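Local atomic coordinates of beta-lactamase OXA-2 (Salmonella typhimurium, PDB entry 1K38), a protein that hydrolyses beta-lactam antibiotics, oxacillin among them, to substituted beta-amino acids and so gives its bacterial host resistance to these drugs. Residues M176-G181 with I231-L236; L186-G191 with V210-N215. All coordinates share one frame; numbering follows the deposited sequence.

Contact 1. Residues M176-G181 with I231-L236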
loop_
_atom_site.group_PDB
_atom_site.type_symbol
_atom_site.label_atom_id
_atom_site.label_comp_id
_atom_site.label_asym_id
_atom_site.label_seq_id
_atom_site.Cartn_x
_atom_site.Cartn_y
_atom_site.Cartn_z
ATOM N N MET A 176 -3.821 4.536 4.050
ATOM C CA MET A 176 -3.583 5.876 3.508
ATOM C C MET A 176 -3.309 5.922 2.003
ATOM O O MET A 176 -3.263 7.004 1.416
ATOM C CB MET A 176 -2.397 6.527 4.230
ATOM C CG MET A 176 -2.664 6.928 5.676
ATOM S SD MET A 176 -1.146 7.431 6.509
ATOM C CE MET A 176 -0.680 8.878 5.535
ATOM N N ILE A 177 -3.127 4.769 1.366
ATOM C CA ILE A 177 -2.830 4.776 -0.065
ATOM C C ILE A 177 -3.939 5.423 -0.882
ATOM O O ILE A 177 -5.102 5.021 -0.808
ATOM C CB ILE A 177 -2.574 3.354 -0.592
ATOM C CG1 ILE A 177 -1.326 2.775 0.084
ATOM C CG2 ILE A 177 -2.384 3.383 -2.104
ATOM C CD1 ILE A 177 -1.180 1.274 -0.095
ATOM N N VAL A 178 -3.556 6.423 -1.669
ATOM C CA VAL A 178 -4.490 7.155 -2.517
ATOM C C VAL A 178 -4.212 6.925 -3.998
ATOM O O VAL A 178 -5.128 6.946 -4.822
ATOM C CB VAL A 178 -4.414 8.678 -2.229
ATOM C CG1 VAL A 178 -5.269 9.452 -3.228
ATOM C CG2 VAL A 178 -4.887 8.956 -0.810
ATOM N N GLU A 179 -2.949 6.693 -4.332
ATOM C CA GLU A 179 -2.559 6.487 -5.721
ATOM C C GLU A 179 -1.164 5.883 -5.755
ATOM O O GLU A 179 -0.390 6.040 -4.812
ATOM C CB GLU A 179 -2.547 7.840 -6.447
ATOM C CG GLU A 179 -2.741 7.774 -7.948
ATOM C CD GLU A 179 -2.791 9.158 -8.573
ATOM O OE1 GLU A 179 -3.404 10.060 -7.964
ATOM O OE2 GLU A 179 -2.228 9.340 -9.671
ATOM N N ALA A 180 -0.837 5.191 -6.839
ATOM C CA ALA A 180 0.488 4.604 -6.968
ATOM C C ALA A 180 0.811 4.232 -8.404
ATOM O O ALA A 180 -0.086 3.976 -9.210
ATOM C CB ALA A 180 0.613 3.371 -6.079
ATOM N N GLY A 181 2.108 4.231 -8.700
ATOM C CA GLY A 181 2.609 3.855 -10.008
ATOM C C GLY A 181 3.637 2.769 -9.752
ATOM O O GLY A 181 3.808 2.345 -8.613
ATOM N N ILE A 231 -3.525 22.248 -5.185
ATOM C CA ILE A 231 -2.332 23.002 -4.830
ATOM C C ILE A 231 -1.148 22.084 -4.524
ATOM O O ILE A 231 -0.051 22.286 -5.039
ATOM C CB ILE A 231 -2.613 23.927 -3.622
ATOM C CG1 ILE A 231 -3.689 24.947 -4.013
ATOM C CG2 ILE A 231 -1.333 24.639 -3.189
ATOM C CD1 ILE A 231 -4.254 25.738 -2.849
ATOM N N VAL A 232 -1.365 21.070 -3.691
ATOM C CA VAL A 232 -0.283 20.156 -3.354
ATOM C C VAL A 232 0.263 19.433 -4.578
ATOM O O VAL A 232 1.479 19.343 -4.764
ATOM C CB VAL A 232 -0.734 19.098 -2.325
ATOM C CG1 VAL A 232 0.398 18.100 -2.082
ATOM C CG2 VAL A 232 -1.120 19.776 -1.021
ATOM N N ARG A 233 -0.626 18.910 -5.415
ATOM C CA ARG A 233 -0.178 18.198 -6.602
ATOM C C ARG A 233 0.618 19.096 -7.543
ATOM O O ARG A 233 1.610 18.657 -8.119
ATOM C CB ARG A 233 -1.369 17.574 -7.336
ATOM C CG ARG A 233 -1.979 16.382 -6.604
ATOM C CD ARG A 233 -3.189 15.842 -7.350
ATOM N NE ARG A 233 -3.804 14.704 -6.666
ATOM C CZ ARG A 233 -3.419 13.441 -6.816
ATOM N NH1 ARG A 233 -2.416 13.141 -7.632
ATOM N NH2 ARG A 233 -4.034 12.476 -6.142
ATOM N N ALA A 234 0.191 20.348 -7.690
ATOM C CA ALA A 234 0.897 21.285 -8.562
ATOM C C ALA A 234 2.312 21.500 -8.032
ATOM O O ALA A 234 3.284 21.485 -8.788
ATOM C CB ALA A 234 0.156 22.613 -8.628
ATOM N N ILE A 235 2.421 21.695 -6.721
ATOM C CA ILE A 235 3.722 21.902 -6.098
ATOM C C ILE A 235 4.589 20.645 -6.192
ATOM O O ILE A 235 5.764 20.721 -6.559
ATOM C CB ILE A 235 3.554 22.343 -4.622
ATOM C CG1 ILE A 235 2.925 23.741 -4.590
ATOM C CG2 ILE A 235 4.901 22.331 -3.899
ATOM C CD1 ILE A 235 2.633 24.275 -3.199
ATOM N N LEU A 236 4.014 19.484 -5.881
ATOM C CA LEU A 236 4.775 18.244 -5.957
ATOM C C LEU A 236 5.285 18.011 -7.380
ATOM O O LEU A 236 6.425 17.594 -7.580
ATOM C CB LEU A 236 3.921 17.058 -5.501
ATOM C CG LEU A 236 3.594 17.008 -4.006
ATOM C CD1 LEU A 236 2.790 15.751 -3.702
ATOM C CD2 LEU A 236 4.889 17.023 -3.197
#
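Glu-179 and Arg-233 meet in a salt bridge that reaches from strand 177-181, outermost in this chain's sheet, to helix 226-238, packed on one face of it. A single carboxylate oxygen does the work: Glu-179 OE1 takes Arg-233 NH2 at 3.1 Å, with an N-H...O angle of 137°, and a weak second bond comes from Arg-233 NH1 at 3.3 Å. The fork is therefore two donors on one acceptor, and neither bond is straight. The carboxylate and guanidinium planes lie 21° apart, and OE1 sits at the guanidinium edge, tilted from its plane. Val-178 CG1 approaches Arg-233 NH2 at 4.4 Å. The backbones stay apart, 12.0 Å between the CA atoms of Glu-179 and Arg-233, so the long arginine spans the gap, its chain extended from CG to NE. Val-178 and Glu-179 face Leu-186 of the neighbouring strand in a classic beta bulge, which lets two consecutive side chains point toward the helix. The Glu-179 chain, extended beyond CG, carries its carboxylate to the arginine. Arg-233 NE makes a salt bridge with Glu-229 OE1, one turn earlier on the helix and its stronger polar partner, so the guanidinium is shared by two acids. Leu-186 and Trp-199 pack against the arginine from the sheet, and Arg-182 of the second subunit, to which Ala-180 makes backbone hydrogen bonds, packs against both Val-178 and Arg-233.

Contact 2. Residues L186-G191 with V210-N215. With FMT (formic acid), chain C.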
loop_
_atom_site.group_PDB
_atom_site.type_symbol
_atom_site.label_atom_id
_atom_site.label_comp_id
_atom_site.label_asym_id
_atom_site.label_seq_id
_atom_site.Cartn_x
_atom_site.Cartn_y
_atom_site.Cartn_z
ATOM N N LEU A 186 1.599 7.217 -3.271
ATOM C CA LEU A 186 1.089 8.407 -2.603
ATOM C C LEU A 186 0.198 7.976 -1.449
ATOM O O LEU A 186 -0.800 7.282 -1.660
ATOM C CB LEU A 186 0.279 9.267 -3.585
ATOM C CG LEU A 186 -0.485 10.467 -3.004
ATOM C CD1 LEU A 186 0.487 11.497 -2.433
ATOM C CD2 LEU A 186 -1.333 11.104 -4.105
ATOM N N ARG A 187 0.577 8.376 -0.234
ATOM C CA ARG A 187 -0.183 8.052 0.971
ATOM C C ARG A 187 -0.604 9.382 1.573
ATOM O O ARG A 187 0.242 10.234 1.854
ATOM C CB ARG A 187 0.683 7.278 1.974
ATOM C CG ARG A 187 1.379 6.045 1.396
ATOM C CD ARG A 187 2.122 5.292 2.498
ATOM N NE ARG A 187 3.117 4.362 1.964
ATOM C CZ ARG A 187 2.905 3.077 1.701
ATOM N NH1 ARG A 187 3.896 2.340 1.211
ATOM N NH2 ARG A 187 1.717 2.523 1.934
ATOM N N ALA A 188 -1.902 9.574 1.773
ATOM C CA ALA A 188 -2.360 10.843 2.317
ATOM C C ALA A 188 -3.719 10.772 2.988
ATOM O O ALA A 188 -4.407 9.755 2.933
ATOM C CB ALA A 188 -2.389 11.878 1.203
ATOM N N LYS A 189 -4.096 11.875 3.627
ATOM C CA LYS A 189 -5.382 11.973 4.306
ATOM C C LYS A 189 -5.881 13.410 4.270
ATOM O O LYS A 189 -5.145 14.343 4.592
ATOM C CB LYS A 189 -5.256 11.527 5.765
ATOM C CG LYS A 189 -6.585 11.504 6.518
ATOM C CD LYS A 189 -7.422 10.301 6.105
ATOM C CE LYS A 189 -8.893 10.507 6.435
ATOM N NZ LYS A 189 -9.507 11.522 5.530
ATOM N N THR A 190 -7.137 13.581 3.872
ATOM C CA THR A 190 -7.740 14.902 3.830
ATOM C C THR A 190 -8.439 15.197 5.148
ATOM O O THR A 190 -8.701 14.296 5.953
ATOM C CB THR A 190 -8.804 15.001 2.732
ATOM O OG1 THR A 190 -9.757 13.947 2.913
ATOM C CG2 THR A 190 -8.180 14.894 1.362
ATOM N N GLY A 191 -8.735 16.472 5.359
ATOM C CA GLY A 191 -9.440 16.894 6.552
ATOM C C GLY A 191 -10.207 18.171 6.266
ATOM O O GLY A 191 -9.769 18.988 5.453
ATOM N N VAL A 210 8.803 12.149 -0.025
ATOM C CA VAL A 210 8.567 13.586 0.017
ATOM C C VAL A 210 7.300 13.818 0.834
ATOM O O VAL A 210 6.203 13.477 0.398
ATOM C CB VAL A 210 8.378 14.154 -1.406
ATOM C CG1 VAL A 210 8.219 15.669 -1.350
ATOM C CG2 VAL A 210 9.571 13.776 -2.276
ATOM N N PHE A 211 7.461 14.387 2.025
ATOM C CA PHE A 211 6.321 14.642 2.904
ATOM C C PHE A 211 5.707 16.005 2.658
ATOM O O PHE A 211 6.400 16.946 2.286
ATOM C CB PHE A 211 6.754 14.566 4.369
ATOM C CG PHE A 211 7.329 13.245 4.755
ATOM C CD1 PHE A 211 8.659 12.941 4.478
ATOM C CD2 PHE A 211 6.532 12.284 5.362
ATOM C CE1 PHE A 211 9.186 11.692 4.800
ATOM C CE2 PHE A 211 7.045 11.035 5.687
ATOM C CZ PHE A 211 8.379 10.737 5.403
ATOM N N PHE A 212 4.399 16.108 2.867
ATOM C CA PHE A 212 3.720 17.381 2.696
ATOM C C PHE A 212 2.597 17.550 3.699
ATOM O O PHE A 212 2.002 16.576 4.174
ATOM C CB PHE A 212 3.148 17.532 1.280
ATOM C CG PHE A 212 2.085 16.531 0.939
ATOM C CD1 PHE A 212 2.418 15.339 0.307
ATOM C CD2 PHE A 212 0.749 16.775 1.256
ATOM C CE1 PHE A 212 1.437 14.400 -0.008
ATOM C CE2 PHE A 212 -0.242 15.841 0.946
ATOM C CZ PHE A 212 0.105 14.649 0.311
ATOM N N ALA A 213 2.327 18.804 4.032
ATOM C CA ALA A 213 1.255 19.138 4.947
ATOM C C ALA A 213 0.765 20.516 4.545
ATOM O O ALA A 213 1.486 21.509 4.676
ATOM C CB ALA A 213 1.750 19.138 6.394
ATOM N N LEU A 214 -0.453 20.560 4.020
ATOM C CA LEU A 214 -1.060 21.808 3.592
ATOM C C LEU A 214 -2.390 22.047 4.265
ATOM O O LEU A 214 -3.128 21.110 4.543
ATOM C CB LEU A 214 -1.300 21.801 2.069
ATOM C CG LEU A 214 -2.249 22.875 1.485
ATOM C CD1 LEU A 214 -1.832 23.198 0.067
ATOM C CD2 LEU A 214 -3.712 22.396 1.512
ATOM N N ASN A 215 -2.672 23.307 4.575
ATOM C CA ASN A 215 -3.989 23.649 5.080
ATOM C C ASN A 215 -4.348 24.985 4.459
ATOM O O ASN A 215 -3.471 25.795 4.144
ATOM C CB ASN A 215 -4.114 23.639 6.629
ATOM C CG ASN A 215 -3.282 24.690 7.332
ATOM O OD1 ASN A 215 -3.433 25.893 7.110
ATOM N ND2 ASN A 215 -2.414 24.234 8.228
HETATM C C FMT C . -12.432 15.733 4.740
HETATM O O1 FMT C . -12.509 16.536 3.462
HETATM O O2 FMT C . -11.937 14.296 4.480
#
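The strand that carries Lys-189, Thr-190 and Gly-191, residues inferred from relatives to bind substrate and forming the Lys-Thr-Gly motif of the penicillin-recognising enzymes, is packed here against strand 208-217, two places away in the mixed sheet. Phe-212 bridges the gap, reaching past the intervening strand 196-205 on the sheet face covered by helix 226-238. With chi1 at 64°, its CG lies between the backbone N and the carbonyl carbon, and the ring leans across toward 186-191. Leu-186 CD1 comes in at the ring edge, 3.9 Å from Phe-212 CE1, the two side chains crossing at about a right angle. Next to it the ring's far end, Phe-212 CZ, rests 3.8 Å from Ala-188 CB. All three residues are buried, and Trp-199 and Val-232 also pack against the ring. Beyond this apolar patch the strand turns polar. In Lys-189 the bends at chi2 and chi4 carry the ammonium end away from 210-215; its NZ gives a 2.9 Å hydrogen bond to Thr-190 O and another bond joins it to Ser-99. Thr-190 OG1 donates to O2 of a formic acid molecule at 2.7 Å, and Ser-99 and Arg-228 also bond this molecule, probably a leftover of crystallisation. A small acid gripped by threonine, serine and arginine is consistent with the pocket that receives the substrate carboxylate in class D beta-lactamases, beside the Lys-Thr-Gly strand of the penicillin-recognising fold.

Coming from the N terminus, the chain first lays down strands 5-6, 21-27 and 36-38 and a series of helices, the last of them 166-175, before reaching strand 177-181 and its sheet neighbour 184-192. It then passes along strand 196-205 and back along 208-217, where contact 2 closes the shorter loop, before helix 226-238 returns to strand 177-181 and contact 1 closes the longer one. Contact 2 thus lies wholly within the span of contact 1. The two are directly joined by the backbone pair Glu-179 O to Leu-186 N, 2.8 Å, and by Ile-231 packing on Leu-214. Together they bind the outer strands of the chain's sheet, its central strands and the C-terminal helix.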